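Local coordinates for protein galectin (Danio rerio, PDB 6E20) that binds beta-galactosides as a galectin-1-like lectin and probably acts in innate immunity by recognising glycans such as those of a viral envelope glycoprotein, at residues T18-P23 and D82-I87; I89-E94 and E115-M120; D26-A31 and F49-D54; D74-F79 and L100-E105. One frame throughout, in Å; residues are numbered along the deposited sequence.

Interaction 1 of 4, residues T18-P23 and D82-I87; sequences TITGVP and DKEFQI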
loop_
_atom_site.group_PDB
_atom_site.type_symbol
_atom_site.label_atom_id
_atom_site.label_comp_id
_atom_site.label_asym_id
_atom_site.label_seq_id
_atom_site.Cartn_x
_atom_site.Cartn_y
_atom_site.Cartn_z
ATOM N N THR B 18 8.228 4.680 -2.762
ATOM C CA THR B 18 9.004 4.442 -1.519
ATOM C C THR B 18 8.433 3.190 -0.857
ATOM O O THR B 18 7.230 3.166 -0.615
ATOM C CB THR B 18 9.027 5.680 -0.619
ATOM O OG1 THR B 18 9.576 6.754 -1.396
ATOM C CG2 THR B 18 9.878 5.492 0.615
ATOM N N ILE B 19 9.265 2.163 -0.687
ATOM C CA ILE B 19 8.871 0.868 -0.055
ATOM C C ILE B 19 9.633 0.774 1.252
ATOM O O ILE B 19 10.882 0.889 1.205
ATOM C CB ILE B 19 9.162 -0.341 -0.968
ATOM C CG1 ILE B 19 8.375 -0.251 -2.283
ATOM C CG2 ILE B 19 8.870 -1.652 -0.234
ATOM C CD1 ILE B 19 8.920 -1.111 -3.394
ATOM N N THR B 20 8.899 0.633 2.352
ATOM C CA THR B 20 9.454 0.387 3.706
ATOM C C THR B 20 9.101 -1.041 4.107
ATOM O O THR B 20 7.925 -1.417 4.030
ATOM C CB THR B 20 8.920 1.375 4.746
ATOM O OG1 THR B 20 8.903 2.639 4.086
ATOM C CG2 THR B 20 9.778 1.428 5.989
ATOM N N GLY B 21 10.107 -1.786 4.522
ATOM C CA GLY B 21 9.974 -3.210 4.831
ATOM C C GLY B 21 11.076 -3.682 5.737
ATOM O O GLY B 21 12.029 -2.926 5.990
ATOM N N VAL B 22 10.911 -4.907 6.224
ATOM C CA VAL B 22 11.915 -5.640 7.043
ATOM C C VAL B 22 11.945 -7.063 6.520
ATOM O O VAL B 22 10.899 -7.723 6.509
ATOM C CB VAL B 22 11.529 -5.622 8.527
ATOM C CG1 VAL B 22 12.613 -6.245 9.390
ATOM C CG2 VAL B 22 11.161 -4.228 9.006
ATOM N N PRO B 23 13.110 -7.569 6.058
ATOM C CA PRO B 23 13.198 -8.966 5.671
ATOM C C PRO B 23 12.880 -9.772 6.938
ATOM O O PRO B 23 13.284 -9.350 7.992
ATOM C CB PRO B 23 14.634 -9.156 5.165
ATOM C CG PRO B 23 15.184 -7.754 4.992
ATOM C CD PRO B 23 14.397 -6.870 5.934
ATOM N N ASP B 82 15.811 -9.171 9.407
ATOM C CA ASP B 82 15.119 -8.485 10.532
ATOM C C ASP B 82 15.529 -7.007 10.661
ATOM O O ASP B 82 15.285 -6.445 11.730
ATOM C CB ASP B 82 15.388 -9.170 11.876
ATOM C CG ASP B 82 14.302 -8.888 12.907
ATOM O OD1 ASP B 82 13.186 -8.557 12.516
ATOM O OD2 ASP B 82 14.579 -9.004 14.094
ATOM N N LYS B 83 16.112 -6.378 9.639
ATOM C CA LYS B 83 16.465 -4.934 9.721
ATOM C C LYS B 83 15.618 -4.161 8.730
ATOM O O LYS B 83 15.567 -4.591 7.561
ATOM C CB LYS B 83 17.958 -4.732 9.478
ATOM C CG LYS B 83 18.786 -5.109 10.695
ATOM C CD LYS B 83 18.340 -4.297 11.918
ATOM C CE LYS B 83 18.059 -5.196 13.089
ATOM N NZ LYS B 83 19.198 -6.114 13.308
ATOM N N GLU B 84 14.979 -3.087 9.192
ATOM C CA GLU B 84 14.134 -2.216 8.338
ATOM C C GLU B 84 14.987 -1.648 7.207
ATOM O O GLU B 84 16.145 -1.306 7.457
ATOM C CB GLU B 84 13.497 -1.049 9.088
ATOM C CG GLU B 84 12.669 -0.167 8.150
ATOM C CD GLU B 84 11.865 0.943 8.803
ATOM O OE1 GLU B 84 12.163 2.108 8.527
ATOM O OE2 GLU B 84 10.952 0.637 9.571
ATOM N N PHE B 85 14.415 -1.576 6.012
ATOM C CA PHE B 85 14.994 -0.880 4.842
ATOM C C PHE B 85 13.930 0.040 4.243
ATOM O O PHE B 85 12.697 -0.170 4.452
ATOM C CB PHE B 85 15.474 -1.868 3.780
ATOM C CG PHE B 85 14.355 -2.678 3.187
ATOM C CD1 PHE B 85 13.501 -2.137 2.234
ATOM C CD2 PHE B 85 14.106 -3.964 3.634
ATOM C CE1 PHE B 85 12.445 -2.876 1.720
ATOM C CE2 PHE B 85 13.052 -4.702 3.111
ATOM C CZ PHE B 85 12.221 -4.157 2.163
ATOM N N GLN B 86 14.433 1.027 3.511
ATOM C CA GLN B 86 13.653 1.918 2.635
ATOM C C GLN B 86 14.330 1.914 1.260
ATOM O O GLN B 86 15.562 2.083 1.200
ATOM C CB GLN B 86 13.498 3.300 3.267
ATOM C CG GLN B 86 12.220 3.973 2.803
ATOM C CD GLN B 86 11.933 5.275 3.512
ATOM O OE1 GLN B 86 12.484 6.318 3.161
ATOM N NE2 GLN B 86 11.011 5.226 4.461
ATOM N N ILE B 87 13.544 1.573 0.239
ATOM C CA ILE B 87 13.910 1.536 -1.209
ATOM C C ILE B 87 13.044 2.563 -1.946
ATOM O O ILE B 87 11.830 2.673 -1.639
ATOM C CB ILE B 87 13.689 0.122 -1.767
ATOM C CG1 ILE B 87 14.606 -0.901 -1.096
ATOM C CG2 ILE B 87 13.820 0.083 -3.278
ATOM C CD1 ILE B 87 14.158 -2.340 -1.328
#
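Ile19 and Ile87 face each other as an antiparallel hydrogen-bonded pair between neighbouring strands of the five-stranded sheet of the galectin beta-sandwich. The axes of the short strand segments 18-23 and 85-87 lie at 159° and come within 4.7 Å. Two bonds close this pair, Ile19 N to Ile87 O (2.8 Å) and Ile87 N back to Ile19 O. The non-hydrogen-bonded pair Thr20 and Gln86 follows, and then Gly21 and Phe85, again joined by two hydrogen bonds, Gly21 N to Phe85 O and Phe85 N to Gly21 O (2.7 Å). Before Phe85, residues 82-84 are loop, yet Asp82 N still hydrogen-bonds to Pro23 O, from above that carbonyl's plane. Arg127 of strand 126-133 forms a salt bridge with the Asp82 carboxylate.

Thr20 and Gln86 share one face, where Gln86 NE2 gives Thr20 OG1 a weak hydrogen bond; the extended Glu84 side chain crosses Thr20 obliquely, its CD 3.5 Å from Thr20 CG2. The other face carries Ile19, Ile87 and Phe85 and looks into the core, where Ile32 touches both isoleucines. The Phe85 ring leans back over the partner strand because CG sits between the backbone N and the carbonyl carbon (chi1 64°). Gly21, having no side chain, lets the ring lie over its backbone: Gly21 CA makes a CH-pi contact 4.0 Å from the Phe85 ring centroid, Gly21 O stands over the face, 3.3 Å from Phe85 CD2, and Pro23 CD meets the edge, 3.7 Å from Phe85 CD2.

Interaction 2 of 4, residues I89-E94 and E115-M120; sequences ITFTNE and EKYKYM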
loop_
_atom_site.group_PDB
_atom_site.type_symbol
_atom_site.label_atom_id
_atom_site.label_comp_id
_atom_site.label_asym_id
_atom_site.label_seq_id
_atom_site.Cartn_x
_atom_site.Cartn_y
_atom_site.Cartn_z
ATOM N N ILE B 89 12.000 3.839 -5.934
ATOM C CA ILE B 89 11.972 3.463 -7.375
ATOM C C ILE B 89 11.364 4.631 -8.132
ATOM O O ILE B 89 10.221 5.015 -7.810
ATOM C CB ILE B 89 11.207 2.146 -7.611
ATOM C CG1 ILE B 89 11.795 1.038 -6.736
ATOM C CG2 ILE B 89 11.188 1.756 -9.094
ATOM C CD1 ILE B 89 11.206 -0.309 -6.992
ATOM N N THR B 90 12.144 5.174 -9.062
ATOM C CA THR B 90 11.730 6.159 -10.074
ATOM C C THR B 90 11.701 5.451 -11.430
ATOM O O THR B 90 12.583 4.617 -11.685
ATOM C CB THR B 90 12.746 7.305 -10.102
ATOM O OG1 THR B 90 12.867 7.798 -8.766
ATOM C CG2 THR B 90 12.325 8.411 -11.031
ATOM N N PHE B 91 10.792 5.788 -12.329
ATOM C CA PHE B 91 10.969 5.287 -13.715
ATOM C C PHE B 91 10.542 6.287 -14.770
ATOM O O PHE B 91 9.788 7.242 -14.514
ATOM C CB PHE B 91 10.264 3.950 -13.947
ATOM C CG PHE B 91 8.780 3.994 -14.183
ATOM C CD1 PHE B 91 7.912 4.338 -13.157
ATOM C CD2 PHE B 91 8.248 3.558 -15.385
ATOM C CE1 PHE B 91 6.536 4.305 -13.353
ATOM C CE2 PHE B 91 6.873 3.516 -15.576
ATOM C CZ PHE B 91 6.020 3.890 -14.561
ATOM N N THR B 92 11.056 5.986 -15.954
ATOM C CA THR B 92 10.877 6.715 -17.221
ATOM C C THR B 92 10.440 5.640 -18.205
ATOM O O THR B 92 10.552 4.451 -17.834
ATOM C CB THR B 92 12.192 7.411 -17.606
ATOM O OG1 THR B 92 13.181 6.385 -17.745
ATOM C CG2 THR B 92 12.668 8.416 -16.578
ATOM N N ASN B 93 10.030 6.021 -19.414
ATOM C CA ASN B 93 9.747 5.055 -20.508
ATOM C C ASN B 93 10.941 4.102 -20.638
ATOM O O ASN B 93 10.731 2.927 -21.000
ATOM C CB ASN B 93 9.524 5.757 -21.849
ATOM C CG ASN B 93 8.311 6.661 -21.862
ATOM O OD1 ASN B 93 7.420 6.487 -22.691
ATOM N ND2 ASN B 93 8.268 7.635 -20.967
ATOM N N GLU B 94 12.157 4.598 -20.393
ATOM C CA GLU B 94 13.421 3.863 -20.699
ATOM C C GLU B 94 13.787 2.920 -19.542
ATOM O O GLU B 94 14.181 1.766 -19.827
ATOM C CB GLU B 94 14.572 4.831 -20.991
ATOM C CG GLU B 94 14.350 5.716 -22.218
ATOM C CD GLU B 94 13.356 6.851 -22.023
ATOM O OE1 GLU B 94 13.267 7.393 -20.897
ATOM O OE2 GLU B 94 12.669 7.179 -22.998
ATOM N N GLU B 115 4.034 3.486 -19.355
ATOM C CA GLU B 115 4.204 4.695 -18.509
ATOM C C GLU B 115 3.352 4.594 -17.237
ATOM O O GLU B 115 3.459 5.510 -16.407
ATOM C CB GLU B 115 3.835 5.947 -19.311
ATOM C CG GLU B 115 4.904 6.311 -20.333
ATOM C CD GLU B 115 4.486 7.342 -21.365
ATOM O OE1 GLU B 115 4.351 8.512 -20.983
ATOM O OE2 GLU B 115 4.277 6.954 -22.539
ATOM N N LYS B 116 2.564 3.526 -17.070
ATOM C CA LYS B 116 1.725 3.334 -15.859
ATOM C C LYS B 116 1.586 1.850 -15.531
ATOM O O LYS B 116 1.241 1.091 -16.423
ATOM C CB LYS B 116 0.348 3.957 -16.087
ATOM C CG LYS B 116 -0.527 4.081 -14.847
ATOM C CD LYS B 116 -1.793 4.881 -15.102
ATOM C CE LYS B 116 -2.768 4.172 -16.024
ATOM N NZ LYS B 116 -3.827 5.093 -16.494
ATOM N N TYR B 117 1.787 1.498 -14.258
ATOM C CA TYR B 117 1.677 0.124 -13.702
ATOM C C TYR B 117 0.741 0.143 -12.483
ATOM O O TYR B 117 0.955 0.951 -11.582
ATOM C CB TYR B 117 3.085 -0.380 -13.374
ATOM C CG TYR B 117 3.943 -0.564 -14.600
ATOM C CD1 TYR B 117 3.569 -1.479 -15.566
ATOM C CD2 TYR B 117 5.093 0.181 -14.815
ATOM C CE1 TYR B 117 4.324 -1.680 -16.702
ATOM C CE2 TYR B 117 5.874 -0.015 -15.949
ATOM C CZ TYR B 117 5.480 -0.943 -16.901
ATOM O OH TYR B 117 6.187 -1.149 -18.054
ATOM N N LYS B 118 -0.277 -0.721 -12.478
ATOM C CA LYS B 118 -1.350 -0.756 -11.447
ATOM C C LYS B 118 -1.337 -2.107 -10.704
ATOM O O LYS B 118 -2.274 -2.356 -9.891
ATOM C CB LYS B 118 -2.681 -0.425 -12.123
ATOM C CG LYS B 118 -2.750 1.013 -12.626
ATOM C CD LYS B 118 -3.904 1.318 -13.564
ATOM C CE LYS B 118 -5.228 0.748 -13.112
ATOM N NZ LYS B 118 -6.338 1.246 -13.960
ATOM N N TYR B 119 -0.285 -2.905 -10.900
ATOM C CA TYR B 119 -0.080 -4.199 -10.205
ATOM C C TYR B 119 1.239 -4.170 -9.417
ATOM O O TYR B 119 2.305 -3.936 -10.000
ATOM C CB TYR B 119 -0.169 -5.331 -11.232
ATOM C CG TYR B 119 0.088 -6.687 -10.644
ATOM C CD1 TYR B 119 -0.919 -7.448 -10.083
ATOM C CD2 TYR B 119 1.374 -7.175 -10.601
ATOM C CE1 TYR B 119 -0.651 -8.686 -9.521
ATOM C CE2 TYR B 119 1.655 -8.411 -10.053
ATOM C CZ TYR B 119 0.641 -9.168 -9.509
ATOM O OH TYR B 119 0.983 -10.381 -8.987
ATOM N N MET B 120 1.185 -4.365 -8.098
ATOM C CA MET B 120 2.405 -4.512 -7.249
ATOM C C MET B 120 2.234 -5.751 -6.363
ATOM O O MET B 120 1.181 -5.932 -5.728
ATOM C CB MET B 120 2.686 -3.290 -6.370
ATOM C CG MET B 120 3.087 -2.066 -7.149
ATOM S SD MET B 120 3.603 -0.705 -6.065
ATOM C CE MET B 120 2.025 -0.030 -5.552
#
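Phe91 touches Tyr117 and the backbone of Glu115 across the interior between the two sheets. Its CB points toward segment 115-120, and with chi1 at 79° CG stands between the backbone N and the carbonyl carbon. From CB the ring carries the contact outward to CE2 and CZ. CE2 lies 3.7 Å from Tyr117 CE2, and CZ is 3.8 Å from Tyr117 CD2. CZ also comes within 3.5 Å of Glu115 O, while Lys116 N lies farther off, near the ring plane at its edge.

The two rings are oblique to each other, with planes at 36° and centroids 5.6 Å apart. At its far end the Tyr117 hydroxyl hydrogen-bonds to Asn110, beyond the part of the ring that meets Phe91. Phe11 and Phe96 also meet the Phe91 ring, which places it in an aromatic cluster.

Toward solvent the contact becomes polar: the side chain of Asn93 crosses that of Glu115 obliquely, with amide and carboxylate planes 46° apart. The segments bury 211 Å² in all, a modest area concentrated on Phe91, Glu115, Asn93 and Tyr117. Large side chains meeting in this way between strand 85-91 of one sheet and strand 116-124 of the other are the interior packing of a beta-sandwich, here the jelly-roll fold of galectins.

Interaction 3 of 4, residues D26-A31 and F49-D54; sequences DSTNFA and FDAHGD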
loop_
_atom_site.group_PDB
_atom_site.type_symbol
_atom_site.label_atom_id
_atom_site.label_comp_id
_atom_site.label_asym_id
_atom_site.label_seq_id
_atom_site.Cartn_x
_atom_site.Cartn_y
_atom_site.Cartn_z
ATOM N N ASP B 26 14.452 -15.042 9.077
ATOM C CA ASP B 26 14.952 -16.262 8.402
ATOM C C ASP B 26 14.855 -16.090 6.888
ATOM O O ASP B 26 14.928 -17.105 6.176
ATOM C CB ASP B 26 14.167 -17.503 8.864
ATOM C CG ASP B 26 12.714 -17.552 8.406
ATOM O OD1 ASP B 26 12.143 -16.492 8.036
ATOM O OD2 ASP B 26 12.169 -18.651 8.432
ATOM N N SER B 27 14.776 -14.858 6.393
ATOM C CA SER B 27 14.646 -14.589 4.936
ATOM C C SER B 27 15.812 -15.199 4.143
ATOM O O SER B 27 16.975 -15.017 4.533
ATOM C CB SER B 27 14.499 -13.112 4.679
ATOM O OG SER B 27 14.274 -12.858 3.298
ATOM N N THR B 28 15.507 -15.929 3.062
ATOM C CA THR B 28 16.505 -16.406 2.078
ATOM C C THR B 28 16.527 -15.404 0.932
ATOM O O THR B 28 17.549 -15.278 0.266
ATOM C CB THR B 28 16.212 -17.831 1.572
ATOM O OG1 THR B 28 15.022 -17.811 0.777
ATOM C CG2 THR B 28 16.072 -18.827 2.699
ATOM N N ASN B 29 15.396 -14.766 0.686
ATOM C CA ASN B 29 15.212 -13.839 -0.450
ATOM C C ASN B 29 13.819 -13.217 -0.350
ATOM O O ASN B 29 12.951 -13.754 0.423
ATOM C CB ASN B 29 15.436 -14.558 -1.789
ATOM C CG ASN B 29 14.265 -15.396 -2.247
ATOM O OD1 ASN B 29 13.890 -16.373 -1.581
ATOM N ND2 ASN B 29 13.653 -14.983 -3.351
ATOM N N PHE B 30 13.579 -12.179 -1.151
ATOM C CA PHE B 30 12.241 -11.553 -1.301
ATOM C C PHE B 30 12.216 -10.822 -2.624
ATOM O O PHE B 30 13.297 -10.633 -3.183
ATOM C CB PHE B 30 11.893 -10.628 -0.128
ATOM C CG PHE B 30 12.751 -9.402 0.035
ATOM C CD1 PHE B 30 13.882 -9.423 0.840
ATOM C CD2 PHE B 30 12.406 -8.200 -0.576
ATOM C CE1 PHE B 30 14.661 -8.284 1.008
ATOM C CE2 PHE B 30 13.190 -7.062 -0.424
ATOM C CZ PHE B 30 14.304 -7.100 0.389
ATOM N N ALA B 31 11.034 -10.463 -3.110
ATOM C CA ALA B 31 10.900 -9.821 -4.437
ATOM C C ALA B 31 9.786 -8.782 -4.405
ATOM O O ALA B 31 8.737 -9.021 -3.766
ATOM C CB ALA B 31 10.675 -10.851 -5.525
ATOM N N PHE B 49 19.469 -13.222 -0.061
ATOM C CA PHE B 49 20.421 -13.524 1.035
ATOM C C PHE B 49 21.171 -14.789 0.626
ATOM O O PHE B 49 22.432 -14.800 0.584
ATOM C CB PHE B 49 19.694 -13.702 2.374
ATOM C CG PHE B 49 19.043 -12.433 2.854
ATOM C CD1 PHE B 49 19.818 -11.428 3.419
ATOM C CD2 PHE B 49 17.689 -12.201 2.646
ATOM C CE1 PHE B 49 19.244 -10.228 3.805
ATOM C CE2 PHE B 49 17.109 -11.017 3.060
ATOM C CZ PHE B 49 17.894 -10.018 3.622
ATOM N N ASP B 50 20.395 -15.805 0.259
ATOM C CA ASP B 50 20.921 -17.119 -0.175
ATOM C C ASP B 50 19.778 -17.921 -0.800
ATOM O O ASP B 50 19.012 -18.582 -0.032
ATOM C CB ASP B 50 21.554 -17.835 1.015
ATOM C CG ASP B 50 22.555 -18.914 0.645
ATOM O OD1 ASP B 50 22.604 -19.287 -0.521
ATOM O OD2 ASP B 50 23.300 -19.348 1.539
ATOM N N ALA B 51 19.645 -17.866 -2.129
ATOM C CA ALA B 51 18.564 -18.545 -2.881
ATOM C C ALA B 51 18.958 -18.625 -4.365
ATOM O O ALA B 51 19.712 -17.679 -4.788
ATOM C CB ALA B 51 17.273 -17.796 -2.645
ATOM N N HIS B 52 18.564 -19.688 -5.106
ATOM C CA HIS B 52 18.765 -19.841 -6.588
ATOM C C HIS B 52 20.277 -19.910 -6.877
ATOM O O HIS B 52 20.677 -19.619 -8.028
ATOM C CB HIS B 52 17.974 -18.721 -7.301
ATOM C CG HIS B 52 16.575 -18.666 -6.796
ATOM N ND1 HIS B 52 15.724 -19.756 -6.823
ATOM C CD2 HIS B 52 15.903 -17.666 -6.177
ATOM C CE1 HIS B 52 14.565 -19.412 -6.274
ATOM N NE2 HIS B 52 14.647 -18.135 -5.871
ATOM N N GLY B 53 21.073 -20.295 -5.868
ATOM C CA GLY B 53 22.546 -20.392 -5.948
ATOM C C GLY B 53 23.243 -19.036 -5.823
ATOM O O GLY B 53 24.452 -19.003 -6.034
ATOM N N ASP B 54 22.515 -17.958 -5.497
ATOM C CA ASP B 54 23.094 -16.607 -5.249
ATOM C C ASP B 54 23.107 -16.299 -3.749
ATOM O O ASP B 54 22.078 -16.559 -3.090
ATOM C CB ASP B 54 22.300 -15.514 -5.962
ATOM C CG ASP B 54 22.430 -15.574 -7.477
ATOM O OD1 ASP B 54 23.554 -15.428 -7.975
ATOM O OD2 ASP B 54 21.404 -15.749 -8.144
#
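The Phe49 ring lies against 26-31 by its edge: Thr28 C and Asn29 N are near its plane, and Asn29 N is 4.0 Å from Phe49 CD2. Ser27 OG approaches obliquely, 3.4 Å from Phe49 CE2, but its hydrogen bond goes to the backbone oxygen of Glu125. For the Phe30 ring the contact is also at the edge, where Phe49 CE2 comes 4.2 Å from Phe30 CE1. Elsewhere Phe77 meets Phe49 edge-to-face, and the Phe85 ring is nearly parallel to that of Phe30. The imidazole of His52 has the amide of Asn29 at its edge, with the two planes 85° apart.

The polar link runs through one acceptor. Thr28 O receives Asp50 N at 2.9 Å, nearly straight at 175° and on a lone pair in the carbonyl plane, whereas the bond from Phe49 N to the same Thr28 O is weak and strongly bent. Beside this link, CG of Phe49 anti to its carbonyl carbon (chi1 -66°) brings the ring against 26-31. Farther along the loop Ala51 CB rests 3.8 Å from Asn29 CB; Ala51 is the first residue of a type I' turn running to Asp54, closed by Asp54 N to Ala51 O and the reciprocal bond.

His52, within that turn, touches bound galactose and belongs to the glycan pocket; Asp54, two residues on, ends the turn and makes salt bridges with Arg48 and Arg73, also of the pocket. This chemistry is consistent with a loop held at its root by a buried aromatic ring and one nearly straight backbone bond, with its sugar-contacting histidine beyond that root.

Interaction 4 of 4, residues D74-F79 and L100-E105; sequences DDNFPF and LPDGSE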
loop_
_atom_site.group_PDB
_atom_site.type_symbol
_atom_site.label_atom_id
_atom_site.label_comp_id
_atom_site.label_asym_id
_atom_site.label_seq_id
_atom_site.Cartn_x
_atom_site.Cartn_y
_atom_site.Cartn_z
ATOM N N ASP B 74 23.378 -7.462 -9.292
ATOM C CA ASP B 74 24.157 -6.474 -8.518
ATOM C C ASP B 74 24.649 -7.124 -7.227
ATOM O O ASP B 74 23.846 -7.738 -6.530
ATOM C CB ASP B 74 23.356 -5.209 -8.240
ATOM C CG ASP B 74 24.306 -4.076 -7.917
ATOM O OD1 ASP B 74 25.378 -4.377 -7.369
ATOM O OD2 ASP B 74 23.990 -2.938 -8.251
ATOM N N ASP B 75 25.935 -6.926 -6.943
ATOM C CA ASP B 75 26.675 -7.425 -5.766
ATOM C C ASP B 75 26.451 -6.454 -4.596
ATOM O O ASP B 75 26.726 -6.816 -3.447
ATOM C CB ASP B 75 28.138 -7.626 -6.174
ATOM C CG ASP B 75 28.953 -8.495 -5.234
ATOM O OD1 ASP B 75 28.619 -9.692 -5.101
ATOM O OD2 ASP B 75 29.922 -7.968 -4.639
ATOM N N ASN B 76 25.954 -5.253 -4.861
ATOM C CA ASN B 76 25.606 -4.268 -3.803
ATOM C C ASN B 76 24.388 -4.783 -3.021
ATOM O O ASN B 76 23.351 -4.992 -3.635
ATOM C CB ASN B 76 25.357 -2.906 -4.442
ATOM C CG ASN B 76 24.989 -1.846 -3.434
ATOM O OD1 ASN B 76 25.232 -2.003 -2.238
ATOM N ND2 ASN B 76 24.412 -0.760 -3.919
ATOM N N PHE B 77 24.523 -5.041 -1.723
ATOM C CA PHE B 77 23.510 -5.767 -0.915
ATOM C C PHE B 77 23.407 -5.178 0.483
ATOM O O PHE B 77 23.855 -5.796 1.442
ATOM C CB PHE B 77 23.830 -7.258 -0.809
ATOM C CG PHE B 77 22.646 -8.127 -0.471
ATOM C CD1 PHE B 77 21.725 -8.495 -1.449
ATOM C CD2 PHE B 77 22.485 -8.643 0.811
ATOM C CE1 PHE B 77 20.645 -9.311 -1.131
ATOM C CE2 PHE B 77 21.400 -9.450 1.122
ATOM C CZ PHE B 77 20.487 -9.792 0.151
ATOM N N PRO B 78 22.759 -4.008 0.655
ATOM C CA PRO B 78 22.613 -3.402 1.974
ATOM C C PRO B 78 21.283 -3.824 2.608
ATOM O O PRO B 78 20.550 -2.952 3.039
ATOM C CB PRO B 78 22.628 -1.905 1.624
ATOM C CG PRO B 78 21.849 -1.867 0.318
ATOM C CD PRO B 78 22.177 -3.164 -0.399
ATOM N N PHE B 79 20.960 -5.118 2.569
ATOM C CA PHE B 79 19.811 -5.692 3.306
ATOM C C PHE B 79 20.336 -6.611 4.392
ATOM O O PHE B 79 21.369 -7.272 4.188
ATOM C CB PHE B 79 18.857 -6.462 2.394
ATOM C CG PHE B 79 18.365 -5.605 1.259
ATOM C CD1 PHE B 79 17.375 -4.657 1.476
ATOM C CD2 PHE B 79 18.908 -5.726 -0.013
ATOM C CE1 PHE B 79 16.921 -3.855 0.438
ATOM C CE2 PHE B 79 18.458 -4.916 -1.046
ATOM C CZ PHE B 79 17.475 -3.978 -0.812
ATOM N N LEU B 100 18.781 2.316 -3.285
ATOM C CA LEU B 100 18.893 1.363 -2.166
ATOM C C LEU B 100 19.117 2.144 -0.881
ATOM O O LEU B 100 19.465 3.321 -0.948
ATOM C CB LEU B 100 20.069 0.450 -2.485
ATOM C CG LEU B 100 19.812 -0.470 -3.666
ATOM C CD1 LEU B 100 21.001 -1.381 -3.886
ATOM C CD2 LEU B 100 18.539 -1.269 -3.440
ATOM N N PRO B 101 18.947 1.489 0.299
ATOM C CA PRO B 101 19.113 2.141 1.598
ATOM C C PRO B 101 20.415 2.946 1.694
ATOM O O PRO B 101 20.368 4.063 2.133
ATOM C CB PRO B 101 19.157 0.997 2.622
ATOM C CG PRO B 101 18.474 -0.166 1.938
ATOM C CD PRO B 101 18.596 0.068 0.442
ATOM N N ASP B 102 21.533 2.368 1.254
ATOM C CA ASP B 102 22.870 2.994 1.393
ATOM C C ASP B 102 23.089 4.045 0.290
ATOM O O ASP B 102 24.249 4.364 0.029
ATOM C CB ASP B 102 23.959 1.918 1.391
ATOM C CG ASP B 102 24.086 1.197 0.061
ATOM O OD1 ASP B 102 23.312 1.544 -0.851
ATOM O OD2 ASP B 102 24.924 0.268 -0.038
ATOM N N GLY B 103 22.033 4.544 -0.358
ATOM C CA GLY B 103 22.132 5.635 -1.353
ATOM C C GLY B 103 22.644 5.157 -2.710
ATOM O O GLY B 103 22.594 5.943 -3.673
ATOM N N SER B 104 23.095 3.906 -2.820
ATOM C CA SER B 104 23.551 3.308 -4.100
ATOM C C SER B 104 22.342 3.085 -5.019
ATOM O O SER B 104 21.201 3.161 -4.523
ATOM C CB SER B 104 24.288 2.043 -3.856
ATOM O OG SER B 104 23.437 1.116 -3.209
ATOM N N GLU B 105 22.581 2.847 -6.310
ATOM C CA GLU B 105 21.513 2.809 -7.353
ATOM C C GLU B 105 21.628 1.560 -8.219
ATOM O O GLU B 105 22.764 1.096 -8.444
ATOM C CB GLU B 105 21.599 3.996 -8.312
ATOM C CG GLU B 105 21.223 5.300 -7.671
ATOM C CD GLU B 105 21.408 6.502 -8.574
ATOM O OE1 GLU B 105 21.863 6.331 -9.738
ATOM O OE2 GLU B 105 21.060 7.587 -8.126
HETATM O O HOH W 1 23.941 -0.957 -6.709
#
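Pro78 packs against Leu100 and Pro101 in the close, apolar part of this loop-to-loop contact. Pro78 CG lies 3.8 Å from Pro101 CD and 4.0 Å from Leu100 CB, and the side chains cross at about a right angle. Pro78 is the centre of an inverse gamma turn, while Leu100 to Gly103 form a type I turn closed by Gly103 N to Leu100 O. Deeper in, Phe79 CZ touches Leu100 CD2 at 3.9 Å, a methyl brought there with Leu100 CG anti to the carbonyl carbon (chi1 -68°).

The outer side is looser and polar. Asp74 and Asp102 each make an Asx turn, their OD1 atoms accepting from Asn76 N (2.7 Å) and Ser104 N (3.1 Å) respectively, both from above the carboxylate plane. The Asn76 amide faces Asp102 and Ser104, but the model is doubtful here, the approach of amide to serine being too short to interpret. A water separately joins the segments, donating to Asp74 OD2 at 2.5 Å and to Glu105 O at 2.9 Å.

The contact joins the loop after strand 72-74 to the hairpin turn between strands 95-99 and 105-109, thus linking the edges of the two sheets; Leu100 also touches Met45 and Ile58 of strands 40-47 and 58-64, and Phe79 meets Phe85 of strand 85-91 edge-to-face.

How the interactions relate
Interaction 1 is regular pairing within one sheet, whereas interaction 2 spans the two sheets; both use strand 85-91, with centres 20 Å apart. Their chemistry differs accordingly, backbone hydrogen bonds in the first and oblique aromatic packing in the second. Interactions 3 and 4 involve mainly loops, the former reaching the glycan pocket and the latter bridged by one water. Interactions 1, 3 and 4 nevertheless meet in a common apolar, aromatic-rich core: Pro23 CB lies 3.7 Å from Phe49 CZ, Ile87 CD1 3.6 Å from Phe79 CE1, and Phe49 CD1 3.4 Å from Phe77 CE2. Interaction 2 stays apart from interactions 3 and 4. All four are partly buried, but only interaction 1 is a ladder of paired strands.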